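Local coordinates for protein nitroreductase (Bacteroides fragilis NCTC 9343, PDB 3EK3) that binds flavin mononucleotide and is probably an NAD(P)H-dependent oxidoreductase of the nitroreductase family, acting on nitrogenous compounds, at residues R15-R18 / A19-R22; A40-M44 / H45-W49; L63-R66 / I67-A70; E145-A148 / Y149-L153. All blocks are in the same frame, centred on the assembly; numbering follows the deposited sequence.

Contact 1. Residues R15-R18 / A19-R22; sequences RSVR and AYDR. With FMN (flavin mononucleotide), chain B.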
loop_
_atom_site.group_PDB
_atom_site.type_symbol
_atom_site.label_atom_id
_atom_site.label_comp_id
_atom_site.label_asym_id
_atom_site.label_seq_id
_atom_site.Cartn_x
_atom_site.Cartn_y
_atom_site.Cartn_z
ATOM N N ARG A 15 10.990 9.000 -3.960
ATOM C CA ARG A 15 11.536 8.290 -5.114
ATOM C C ARG A 15 12.183 6.986 -4.682
ATOM O O ARG A 15 12.577 6.807 -3.520
ATOM C CB ARG A 15 12.560 9.156 -5.872
ATOM C CG ARG A 15 12.014 10.460 -6.492
ATOM C CD ARG A 15 10.919 10.237 -7.515
ATOM N NE ARG A 15 11.375 9.444 -8.655
ATOM C CZ ARG A 15 12.170 9.883 -9.627
ATOM N NH1 ARG A 15 12.615 11.146 -9.617
ATOM N NH2 ARG A 15 12.532 9.063 -10.620
ATOM N N SER A 16 12.312 6.074 -5.639
ATOM C CA SER A 16 13.061 4.864 -5.425
ATOM C C SER A 16 14.545 5.096 -5.683
ATOM O O SER A 16 14.969 5.370 -6.813
ATOM C CB SER A 16 12.537 3.790 -6.352
ATOM O OG SER A 16 11.211 3.403 -6.003
ATOM N N VAL A 17 15.344 4.965 -4.626
ATOM C CA VAL A 17 16.778 5.232 -4.692
ATOM C C VAL A 17 17.549 3.913 -4.624
ATOM O O VAL A 17 17.234 3.047 -3.816
ATOM C CB VAL A 17 17.208 6.158 -3.531
ATOM C CG1 VAL A 17 18.752 6.226 -3.389
ATOM C CG2 VAL A 17 16.629 7.566 -3.726
ATOM N N ARG A 18 18.562 3.776 -5.484
ATOM C CA ARG A 18 19.268 2.501 -5.676
ATOM C C ARG A 18 20.776 2.652 -5.585
ATOM O O ARG A 18 21.523 1.830 -6.086
ATOM C CB ARG A 18 18.866 1.913 -7.020
ATOM C CG ARG A 18 17.343 1.782 -7.176
ATOM C CD ARG A 18 16.960 1.033 -8.409
ATOM N NE ARG A 18 15.518 0.801 -8.431
ATOM C CZ ARG A 18 14.626 1.546 -9.064
ATOM N NH1 ARG A 18 14.996 2.600 -9.747
ATOM N NH2 ARG A 18 13.338 1.230 -8.990
ATOM N N ALA A 19 21.219 3.724 -4.929
ATOM C CA ALA A 19 22.624 3.932 -4.618
ATOM C C ALA A 19 22.669 4.625 -3.281
ATOM O O ALA A 19 22.054 5.658 -3.125
ATOM C CB ALA A 19 23.300 4.776 -5.671
ATOM N N TYR A 20 23.408 4.051 -2.338
ATOM C CA TYR A 20 23.381 4.455 -0.950
ATOM C C TYR A 20 24.762 4.764 -0.411
ATOM O O TYR A 20 25.751 4.145 -0.805
ATOM C CB TYR A 20 22.739 3.334 -0.082
ATOM C CG TYR A 20 21.264 3.268 -0.297
ATOM C CD1 TYR A 20 20.394 4.076 0.426
ATOM C CD2 TYR A 20 20.728 2.425 -1.257
ATOM C CE1 TYR A 20 19.034 4.065 0.188
ATOM C CE2 TYR A 20 19.372 2.413 -1.508
ATOM C CZ TYR A 20 18.521 3.215 -0.780
ATOM O OH TYR A 20 17.148 3.161 -1.059
ATOM N N ASP A 21 24.820 5.757 0.468
ATOM C CA ASP A 21 25.997 5.992 1.288
ATOM C C ASP A 21 26.166 4.861 2.289
ATOM O O ASP A 21 25.218 4.129 2.606
ATOM C CB ASP A 21 25.858 7.324 2.045
ATOM C CG ASP A 21 27.153 7.776 2.688
ATOM O OD1 ASP A 21 27.986 8.359 1.958
ATOM O OD2 ASP A 21 27.343 7.557 3.917
ATOM N N ARG A 22 27.379 4.707 2.808
ATOM C CA ARG A 22 27.611 3.706 3.846
ATOM C C ARG A 22 27.057 4.084 5.227
ATOM O O ARG A 22 26.893 3.219 6.063
ATOM C CB ARG A 22 29.104 3.366 3.953
ATOM C CG ARG A 22 29.621 2.551 2.767
ATOM C CD ARG A 22 31.137 2.363 2.743
ATOM N NE ARG A 22 31.854 3.440 2.055
HETATM N N1 FMN B . 12.432 -1.293 -7.195
HETATM C C2 FMN B . 13.572 -2.063 -7.145
HETATM O O2 FMN B . 14.677 -1.557 -7.362
HETATM N N3 FMN B . 13.520 -3.417 -6.893
HETATM C C4 FMN B . 12.324 -4.015 -6.691
HETATM O O4 FMN B . 12.341 -5.177 -6.252
HETATM C C4A FMN B . 11.160 -3.234 -6.722
HETATM N N5 FMN B . 9.941 -3.820 -6.498
HETATM C C5A FMN B . 8.775 -3.080 -6.489
HETATM C C6 FMN B . 7.562 -3.713 -6.218
HETATM C C7 FMN B . 6.374 -2.986 -6.164
HETATM C C7M FMN B . 5.082 -3.633 -5.667
HETATM C C8 FMN B . 6.426 -1.598 -6.351
HETATM C C8M FMN B . 5.282 -0.752 -5.845
HETATM C C9 FMN B . 7.646 -0.970 -6.618
HETATM C C9A FMN B . 8.832 -1.695 -6.685
HETATM N N10 FMN B . 10.071 -1.095 -6.967
HETATM C C10 FMN B . 11.219 -1.851 -6.939
HETATM C "C1'" FMN B . 10.181 0.396 -7.177
HETATM C "C2'" FMN B . 9.604 0.787 -8.542
HETATM O "O2'" FMN B . 10.502 0.420 -9.574
HETATM C "C3'" FMN B . 9.429 2.296 -8.550
HETATM O "O3'" FMN B . 8.389 2.615 -7.652
HETATM C "C4'" FMN B . 9.036 2.840 -9.938
HETATM O "O4'" FMN B . 10.114 2.688 -10.852
HETATM C "C5'" FMN B . 8.646 4.314 -9.855
HETATM O "O5'" FMN B . 9.754 5.092 -9.422
HETATM P P FMN B . 9.685 6.041 -8.109
HETATM O O1P FMN B . 8.476 6.884 -8.228
HETATM O O2P FMN B . 11.026 6.787 -7.988
HETATM O O3P FMN B . 9.442 5.168 -6.904
#
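Phosphate oxygen O2P of the flavin mononucleotide is gripped twice by the loop 15-18: Arg-15 NE donates to O2P at 2.8 Å, and the backbone N of Ser-16 gives it a straighter bond (170° at the hydrogen). A second phosphate oxygen, O3P, takes the hydroxyl of Ser-16, with OG at 2.7 Å. Arg-15 reaches back because its chain folds at both chi2 and chi3, which brings NE, rather than NH1 or NH2, to the phosphate. Arg-18 does the reverse: extended from CG to NE, it runs to the flavin ring, where NE donates to O2 at 2.7 Å and NH2 to N1 at 3.2 Å, the latter almost linear (177°). Farther along, the Tyr-20 side chain comes back alongside the loop, and its OH makes a weak hydrogen bond to Val-17 O at 2.8 Å. Val-17 CG1 sits over one face of the Tyr-20 ring, 4.3 Å from the centroid, a CH-pi contact. Lys-179, Arg-14 and Tyr-92 also bind this cofactor. One arginine thus binds the phosphate and the other the N1/O2 edge of the pyrimidine ring, and the donors at N1 and O2 would probably favour negative charge there in the reduced flavin.

Contact 2. Residues A40-M44 / H45-W49; sequences APSGM and HYETW. With FMN (flavin mononucleotide), chain C.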
loop_
_atom_site.group_PDB
_atom_site.type_symbol
_atom_site.label_atom_id
_atom_site.label_comp_id
_atom_site.label_asym_id
_atom_site.label_seq_id
_atom_site.Cartn_x
_atom_site.Cartn_y
_atom_site.Cartn_z
ATOM N N ALA A 40 -0.164 2.245 9.709
ATOM C CA ALA A 40 -0.895 1.950 8.490
ATOM C C ALA A 40 -2.232 1.232 8.774
ATOM O O ALA A 40 -2.404 0.526 9.785
ATOM C CB ALA A 40 -0.017 1.075 7.490
ATOM N N PRO A 41 -3.190 1.405 7.870
ATOM C CA PRO A 41 -4.433 0.708 8.026
ATOM C C PRO A 41 -4.162 -0.766 7.752
ATOM O O PRO A 41 -3.243 -1.078 6.979
ATOM C CB PRO A 41 -5.318 1.283 6.907
ATOM C CG PRO A 41 -4.355 1.801 5.861
ATOM C CD PRO A 41 -3.149 2.272 6.668
ATOM N N SER A 42 -4.911 -1.623 8.421
ATOM C CA SER A 42 -4.915 -3.076 8.112
ATOM C C SER A 42 -6.308 -3.602 8.133
ATOM O O SER A 42 -7.158 -3.167 8.915
ATOM C CB SER A 42 -4.021 -3.869 9.083
ATOM O OG SER A 42 -4.518 -3.879 10.419
ATOM N N GLY A 43 -6.571 -4.614 7.291
ATOM C CA GLY A 43 -7.898 -5.164 7.194
ATOM C C GLY A 43 -8.319 -5.683 8.539
ATOM O O GLY A 43 -7.542 -6.407 9.193
HETATM N N MSE A 44 -9.528 -5.297 8.958
HETATM C CA MSE A 44 -10.124 -5.730 10.252
HETATM C C MSE A 44 -9.309 -5.302 11.474
HETATM O O MSE A 44 -9.503 -5.829 12.584
HETATM C CB MSE A 44 -10.325 -7.253 10.248
HETATM C CG MSE A 44 -11.288 -7.719 9.171
HETATM SE SE MSE A 44 -13.111 -7.213 9.596
HETATM C CE MSE A 44 -13.262 -8.152 11.253
ATOM N N HIS A 45 -8.408 -4.327 11.289
ATOM C CA HIS A 45 -7.424 -3.968 12.302
ATOM C C HIS A 45 -6.717 -5.232 12.838
ATOM O O HIS A 45 -6.383 -5.318 14.009
ATOM C CB HIS A 45 -8.094 -3.152 13.419
ATOM C CG HIS A 45 -7.127 -2.489 14.345
ATOM N ND1 HIS A 45 -6.011 -1.824 13.893
ATOM C CD2 HIS A 45 -7.058 -2.471 15.703
ATOM C CE1 HIS A 45 -5.323 -1.378 14.935
ATOM N NE2 HIS A 45 -5.934 -1.764 16.038
ATOM N N TYR A 46 -6.473 -6.224 11.990
ATOM C CA TYR A 46 -5.791 -7.421 12.491
ATOM C C TYR A 46 -4.343 -7.178 12.938
ATOM O O TYR A 46 -3.870 -7.884 13.827
ATOM C CB TYR A 46 -5.854 -8.564 11.498
ATOM C CG TYR A 46 -7.192 -9.215 11.344
ATOM C CD1 TYR A 46 -8.071 -9.320 12.411
ATOM C CD2 TYR A 46 -7.545 -9.826 10.142
ATOM C CE1 TYR A 46 -9.264 -9.937 12.277
ATOM C CE2 TYR A 46 -8.763 -10.486 9.999
ATOM C CZ TYR A 46 -9.615 -10.526 11.070
ATOM O OH TYR A 46 -10.818 -11.167 10.966
ATOM N N GLU A 47 -3.630 -6.228 12.326
ATOM C CA GLU A 47 -2.215 -5.982 12.658
ATOM C C GLU A 47 -1.393 -7.270 12.769
ATOM O O GLU A 47 -0.610 -7.432 13.722
ATOM C CB GLU A 47 -2.083 -5.240 13.983
ATOM C CG GLU A 47 -2.666 -3.878 13.993
ATOM C CD GLU A 47 -2.569 -3.201 15.344
ATOM O OE1 GLU A 47 -3.337 -3.581 16.260
ATOM O OE2 GLU A 47 -1.751 -2.250 15.469
ATOM N N THR A 48 -1.583 -8.196 11.828
ATOM C CA THR A 48 -0.884 -9.466 11.882
ATOM C C THR A 48 0.524 -9.364 11.271
ATOM O O THR A 48 1.306 -10.309 11.330
ATOM C CB THR A 48 -1.699 -10.578 11.180
ATOM O OG1 THR A 48 -2.177 -10.070 9.927
ATOM C CG2 THR A 48 -2.866 -10.985 12.041
ATOM N N TRP A 49 0.828 -8.223 10.675
ATOM C CA TRP A 49 2.130 -7.986 10.048
ATOM C C TRP A 49 3.276 -8.047 11.059
ATOM O O TRP A 49 3.085 -7.929 12.279
ATOM C CB TRP A 49 2.170 -6.617 9.347
ATOM C CG TRP A 49 1.539 -5.440 10.106
ATOM C CD1 TRP A 49 1.589 -5.178 11.454
ATOM C CD2 TRP A 49 0.762 -4.401 9.536
ATOM N NE1 TRP A 49 0.888 -4.059 11.741
ATOM C CE2 TRP A 49 0.366 -3.553 10.580
ATOM C CE3 TRP A 49 0.359 -4.090 8.234
ATOM C CZ2 TRP A 49 -0.424 -2.440 10.365
ATOM C CZ3 TRP A 49 -0.406 -2.968 8.029
ATOM C CH2 TRP A 49 -0.793 -2.166 9.087
HETATM N N1 FMN C . -12.835 -0.518 6.558
HETATM C C2 FMN C . -14.164 -0.600 6.209
HETATM O O2 FMN C . -15.014 0.045 6.830
HETATM N N3 FMN C . -14.596 -1.423 5.192
HETATM C C4 FMN C . -13.699 -2.177 4.514
HETATM O O4 FMN C . -14.097 -2.727 3.474
HETATM C C4A FMN C . -12.342 -2.086 4.852
HETATM N N5 FMN C . -11.417 -2.826 4.162
HETATM C C5A FMN C . -10.068 -2.740 4.443
HETATM C C6 FMN C . -9.160 -3.483 3.688
HETATM C C7 FMN C . -7.790 -3.387 3.924
HETATM C C7M FMN C . -6.786 -4.035 2.971
HETATM C C8 FMN C . -7.337 -2.501 4.910
HETATM C C8M FMN C . -5.901 -2.034 4.865
HETATM C C9 FMN C . -8.252 -1.756 5.660
HETATM C C9A FMN C . -9.622 -1.859 5.435
HETATM N N10 FMN C . -10.567 -1.136 6.183
HETATM C C10 FMN C . -11.901 -1.218 5.860
HETATM C "C1'" FMN C . -10.131 -0.168 7.256
HETATM C "C2'" FMN C . -9.636 -0.929 8.492
HETATM O "O2'" FMN C . -10.736 -1.467 9.206
HETATM C "C3'" FMN C . -8.906 0.064 9.379
HETATM O "O3'" FMN C . -7.713 0.434 8.723
HETATM C "C4'" FMN C . -8.525 -0.533 10.749
HETATM O "O4'" FMN C . -9.691 -0.780 11.523
HETATM C "C5'" FMN C . -7.599 0.408 11.515
HETATM O "O5'" FMN C . -8.262 1.636 11.786
HETATM P P FMN C . -7.664 3.066 11.310
HETATM O O1P FMN C . -6.253 3.132 11.748
HETATM O O2P FMN C . -8.595 4.172 11.840
HETATM O O3P FMN C . -7.612 3.080 9.803
HETATM O O HOH W 1 -4.621 -1.410 11.579
#
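Ser-42 meets residues 45-49 through both atoms of its side chain. Its CB lies over one face of the Trp-49 indole, 4.0 Å from the centroid of the six-membered ring, a CH-pi contact. OG, set between the backbone N and the carbonyl carbon (chi1 67°), accepts from Glu-47 N at 3.2 Å with 158° at the hydrogen. The same OG lies 2.7 Å from a water that is also hydrogen-bonded to His-45 ND1, in the plane of the imidazole. The backbone closes the turn: His-45 N donates to Ser-42 O, and Tyr-46 N to Gly-43 O at 3.0 Å, each donor well above its carbonyl plane. This loop joins helix 27-38 to strand 50-54 and reaches a flavin mononucleotide whose phosphate and ring are bound by Arg-15 and Arg-18 of the second subunit, so the pocket is built at the dimer interface, as is usual in the nitroreductase family. Pro-41 CB approaches the ribityl O3' to 3.1 Å, and Gly-43 N comes within 3.3 Å of flavin C8. CB of Met-44, a selenomethionine, stands over the centre of the Tyr-46 ring, 3.4 Å from its centroid and 9° off the normal. The edge of Trp-49 turns to Ala-40 O, 3.2 Å from CH2, while Glu-47 OE2 bonds to Lys-182 N of the second subunit.

Contact 3. Residues L63-R66 / I67-A70; sequences LNER and IKGA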
loop_
_atom_site.group_PDB
_atom_site.type_symbol
_atom_site.label_atom_id
_atom_site.label_comp_id
_atom_site.label_asym_id
_atom_site.label_seq_id
_atom_site.Cartn_x
_atom_site.Cartn_y
_atom_site.Cartn_z
ATOM N N LEU A 63 21.958 -12.825 3.716
ATOM C CA LEU A 63 20.592 -12.966 3.220
ATOM C C LEU A 63 20.557 -12.823 1.694
ATOM O O LEU A 63 19.941 -13.623 0.989
ATOM C CB LEU A 63 19.711 -11.917 3.871
ATOM C CG LEU A 63 18.264 -11.836 3.403
ATOM C CD1 LEU A 63 17.576 -13.167 3.602
ATOM C CD2 LEU A 63 17.496 -10.704 4.155
ATOM N N ASN A 64 21.276 -11.830 1.186
ATOM C CA ASN A 64 21.399 -11.656 -0.260
ATOM C C ASN A 64 22.022 -12.879 -0.930
ATOM O O ASN A 64 21.554 -13.302 -1.992
ATOM C CB ASN A 64 22.153 -10.355 -0.576
ATOM C CG ASN A 64 22.214 -10.061 -2.065
ATOM O OD1 ASN A 64 21.194 -9.723 -2.675
ATOM N ND2 ASN A 64 23.388 -10.210 -2.652
ATOM N N GLU A 65 23.034 -13.505 -0.304
ATOM C CA GLU A 65 23.591 -14.755 -0.835
ATOM C C GLU A 65 22.567 -15.859 -0.916
ATOM O O GLU A 65 22.565 -16.632 -1.868
ATOM C CB GLU A 65 24.756 -15.253 0.019
ATOM C CG GLU A 65 26.039 -14.542 -0.243
ATOM C CD GLU A 65 26.407 -14.525 -1.727
ATOM O OE1 GLU A 65 26.549 -15.603 -2.345
ATOM O OE2 GLU A 65 26.537 -13.423 -2.259
ATOM N N ARG A 66 21.703 -15.966 0.089
ATOM C CA ARG A 66 20.655 -16.986 0.110
ATOM C C ARG A 66 19.629 -16.718 -0.992
ATOM O O ARG A 66 19.168 -17.627 -1.670
ATOM C CB ARG A 66 19.952 -17.014 1.483
ATOM C CG ARG A 66 20.871 -17.272 2.692
ATOM C CD ARG A 66 21.801 -18.444 2.437
ATOM N NE ARG A 66 22.602 -18.805 3.610
ATOM C CZ ARG A 66 23.712 -18.185 4.021
ATOM N NH1 ARG A 66 24.192 -17.114 3.401
ATOM N NH2 ARG A 66 24.350 -18.651 5.085
ATOM N N ILE A 67 19.280 -15.452 -1.168
ATOM C CA ILE A 67 18.347 -15.052 -2.232
ATOM C C ILE A 67 18.956 -15.378 -3.602
ATOM O O ILE A 67 18.295 -15.978 -4.462
ATOM C CB ILE A 67 18.021 -13.563 -2.082
ATOM C CG1 ILE A 67 17.127 -13.365 -0.862
ATOM C CG2 ILE A 67 17.320 -12.988 -3.353
ATOM C CD1 ILE A 67 17.016 -11.883 -0.473
ATOM N N LYS A 68 20.242 -15.054 -3.787
ATOM C CA LYS A 68 20.966 -15.480 -4.994
ATOM C C LYS A 68 20.936 -16.991 -5.162
ATOM O O LYS A 68 20.720 -17.511 -6.269
ATOM C CB LYS A 68 22.412 -14.942 -4.972
ATOM C CG LYS A 68 22.493 -13.440 -5.205
ATOM C CD LYS A 68 23.887 -12.856 -4.993
ATOM C CE LYS A 68 25.004 -13.749 -5.465
ATOM N NZ LYS A 68 26.367 -13.168 -5.161
ATOM N N GLY A 69 21.137 -17.722 -4.059
ATOM C CA GLY A 69 21.087 -19.176 -4.129
ATOM C C GLY A 69 19.758 -19.729 -4.625
ATOM O O GLY A 69 19.745 -20.733 -5.398
ATOM N N ALA A 70 18.662 -19.110 -4.177
ATOM C CA ALA A 70 17.307 -19.452 -4.631
ATOM C C ALA A 70 17.166 -19.148 -6.127
ATOM O O ALA A 70 16.744 -19.989 -6.921
ATOM C CB ALA A 70 16.252 -18.673 -3.813
HETATM O O HOH W 2 28.807 -14.982 -4.893
#
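Glu-65 and Lys-68 form a salt bridge, with NZ of the lysine 2.9 Å from OE2 of the glutamate. The two chains run side by side in the same direction, and NZ comes to OE2 on its syn side, 17° out of the carboxylate plane. A bend at chi3 of Lys-68 (37°) turns its end toward Glu-65, whose own chain is bent at chi2. NZ is shared further: it donates to a water at 3.1 Å and to the carbonyl of Ser-85, so the ammonium is held from outside as well as by the carboxylate. Before the bend, Lys-68 CD packs 3.6 Å from Asn-64 ND2, whose amide is fixed by the loop beyond through Tyr-88 O and Cys-90 N. All of this rests on one stretch of helix 57-72, in which residues 67 to 70 each donate through N to the carbonyl four positions earlier; Lys-68 N to Asn-64 O, at 2.8 Å, is the straightest (171°). Ile-67 CD1 meets Leu-63 CG at 4.1 Å, and CG1 of Ile-67 passes 3.4 Å from Leu-63 O. Beyond these apolar groups, Leu-137 touches Ile-67, and Tyr-149 of helix 144-153 lies against Leu-63.

Contact 4. Residues E145-A148 / Y149-L153; sequences EVRA and YLTSL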
loop_
_atom_site.group_PDB
_atom_site.type_symbol
_atom_site.label_atom_id
_atom_site.label_comp_id
_atom_site.label_asym_id
_atom_site.label_seq_id
_atom_site.Cartn_x
_atom_site.Cartn_y
_atom_site.Cartn_z
ATOM N N GLU A 145 16.802 -22.512 2.311
ATOM C CA GLU A 145 17.897 -21.753 2.897
ATOM C C GLU A 145 17.529 -20.302 3.190
ATOM O O GLU A 145 17.915 -19.774 4.238
ATOM C CB GLU A 145 19.172 -21.843 2.057
ATOM C CG GLU A 145 19.783 -23.263 2.011
ATOM C CD GLU A 145 19.058 -24.190 1.027
ATOM O OE1 GLU A 145 18.612 -23.721 -0.052
ATOM O OE2 GLU A 145 18.927 -25.400 1.336
ATOM N N VAL A 146 16.755 -19.666 2.308
ATOM C CA VAL A 146 16.287 -18.310 2.579
ATOM C C VAL A 146 15.408 -18.354 3.828
ATOM O O VAL A 146 15.586 -17.577 4.765
ATOM C CB VAL A 146 15.518 -17.725 1.363
ATOM C CG1 VAL A 146 14.888 -16.380 1.711
ATOM C CG2 VAL A 146 16.456 -17.632 0.090
ATOM N N ARG A 147 14.484 -19.313 3.873
ATOM C CA ARG A 147 13.551 -19.372 5.010
ATOM C C ARG A 147 14.280 -19.579 6.340
ATOM O O ARG A 147 13.957 -18.949 7.349
ATOM C CB ARG A 147 12.493 -20.469 4.781
ATOM C CG ARG A 147 11.486 -20.619 5.970
ATOM C CD ARG A 147 10.839 -19.334 6.423
ATOM N NE ARG A 147 9.973 -18.773 5.379
ATOM C CZ ARG A 147 8.961 -17.940 5.595
ATOM N NH1 ARG A 147 8.684 -17.523 6.803
ATOM N NH2 ARG A 147 8.215 -17.538 4.567
ATOM N N ALA A 148 15.254 -20.483 6.350
ATOM C CA ALA A 148 16.038 -20.683 7.551
ATOM C C ALA A 148 16.677 -19.379 8.016
ATOM O O ALA A 148 16.714 -19.088 9.219
ATOM C CB ALA A 148 17.093 -21.793 7.328
ATOM N N TYR A 149 17.167 -18.581 7.062
ATOM C CA TYR A 149 17.784 -17.282 7.361
ATOM C C TYR A 149 16.762 -16.308 7.937
ATOM O O TYR A 149 17.003 -15.686 8.966
ATOM C CB TYR A 149 18.514 -16.687 6.123
ATOM C CG TYR A 149 19.659 -15.831 6.566
ATOM C CD1 TYR A 149 19.430 -14.514 6.966
ATOM C CD2 TYR A 149 20.951 -16.360 6.719
ATOM C CE1 TYR A 149 20.444 -13.728 7.454
ATOM C CE2 TYR A 149 22.008 -15.565 7.226
ATOM C CZ TYR A 149 21.740 -14.263 7.607
ATOM O OH TYR A 149 22.713 -13.445 8.126
ATOM N N LEU A 150 15.598 -16.217 7.298
ATOM C CA LEU A 150 14.521 -15.330 7.760
ATOM C C LEU A 150 14.099 -15.673 9.195
ATOM O O LEU A 150 13.949 -14.798 10.050
ATOM C CB LEU A 150 13.317 -15.432 6.822
ATOM C CG LEU A 150 13.545 -14.917 5.394
ATOM C CD1 LEU A 150 12.284 -15.166 4.570
ATOM C CD2 LEU A 150 13.845 -13.403 5.418
ATOM N N THR A 151 13.920 -16.949 9.447
ATOM C CA THR A 151 13.585 -17.431 10.804
ATOM C C THR A 151 14.609 -17.001 11.849
ATOM O O THR A 151 14.247 -16.519 12.928
ATOM C CB THR A 151 13.438 -18.927 10.791
ATOM O OG1 THR A 151 12.372 -19.284 9.897
ATOM C CG2 THR A 151 13.172 -19.481 12.218
ATOM N N SER A 152 15.888 -17.092 11.479
ATOM C CA SER A 152 16.978 -16.740 12.390
ATOM C C SER A 152 16.951 -15.239 12.666
ATOM O O SER A 152 17.327 -14.805 13.737
ATOM C CB SER A 152 18.344 -17.150 11.821
ATOM O OG SER A 152 18.849 -16.166 10.931
ATOM N N LEU A 153 16.483 -14.462 11.695
ATOM C CA LEU A 153 16.356 -13.003 11.866
ATOM C C LEU A 153 15.131 -12.619 12.689
ATOM O O LEU A 153 15.017 -11.495 13.148
ATOM C CB LEU A 153 16.277 -12.319 10.499
ATOM C CG LEU A 153 17.565 -12.348 9.689
ATOM C CD1 LEU A 153 17.195 -11.914 8.268
ATOM C CD2 LEU A 153 18.649 -11.432 10.328
HETATM O O HOH W 3 10.600 -17.330 8.963
#
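Glu-145 to Ser-152 form an alpha-helical stretch of helix 144-153, with the i to i+4 bonds as evidence: Tyr-149 N to Glu-145 O, Leu-150 N to Val-146 O, Thr-151 N to Arg-147 O and Ser-152 N to Ala-148 O. The Thr-151 bond is the straightest of them, 2.9 Å and 172° at the hydrogen. The longest is Tyr-149 N to Glu-145 O, at 3.2 Å. One face of the helix is apolar: Val-146 CG1 and Leu-150 CD1 meet at 4.1 Å, their side chains side by side and pointing the same way, and Leu-150 continues onto Ile-99 of strand 96-102 and Val-161 of strand 160-168. Leu-150 CD1 also lies over one face of the Arg-147 guanidinium. That arginine, folded at chi2 and chi3 (51° and 65°), forms a salt bridge to Asp-142 through NH2 and hydrogen bonds to Cys-141 O (from NE) and His-159 O (from NH2). Tyr-149 OH is hydrogen-bonded to Glu-62 OE1 of helix 57-72. A water links Arg-147 to its neighbour one turn on, 2.9 Å from Arg-147 NH1 and 2.8 Å from Thr-151 OG1.

Along the chain the four contacts follow one another in series, all within the nitroreductase fold. Contact 1 lies in the loop after helix 6-13 and contact 2 in the loop before strand 50-54, their centres 29 Å apart on opposite sides of the chain's centre. They meet different flavin molecules, and in the dimer each flavin is shared between contact 1 of one subunit and contact 2 of the other. Contacts 3 and 4, on helices 57-72 and 144-153, are neighbours with centres 11 Å apart; Val-146 CG2 approaches Arg-66 O to 3.2 Å. Between centres, contact 3 lies 21 Å and contact 4 25 Å from contact 1. Contact 3 comes nearer the cofactor site, with the Ile-67 side chain about 4 Å from that of Gln-136, which binds the flavin.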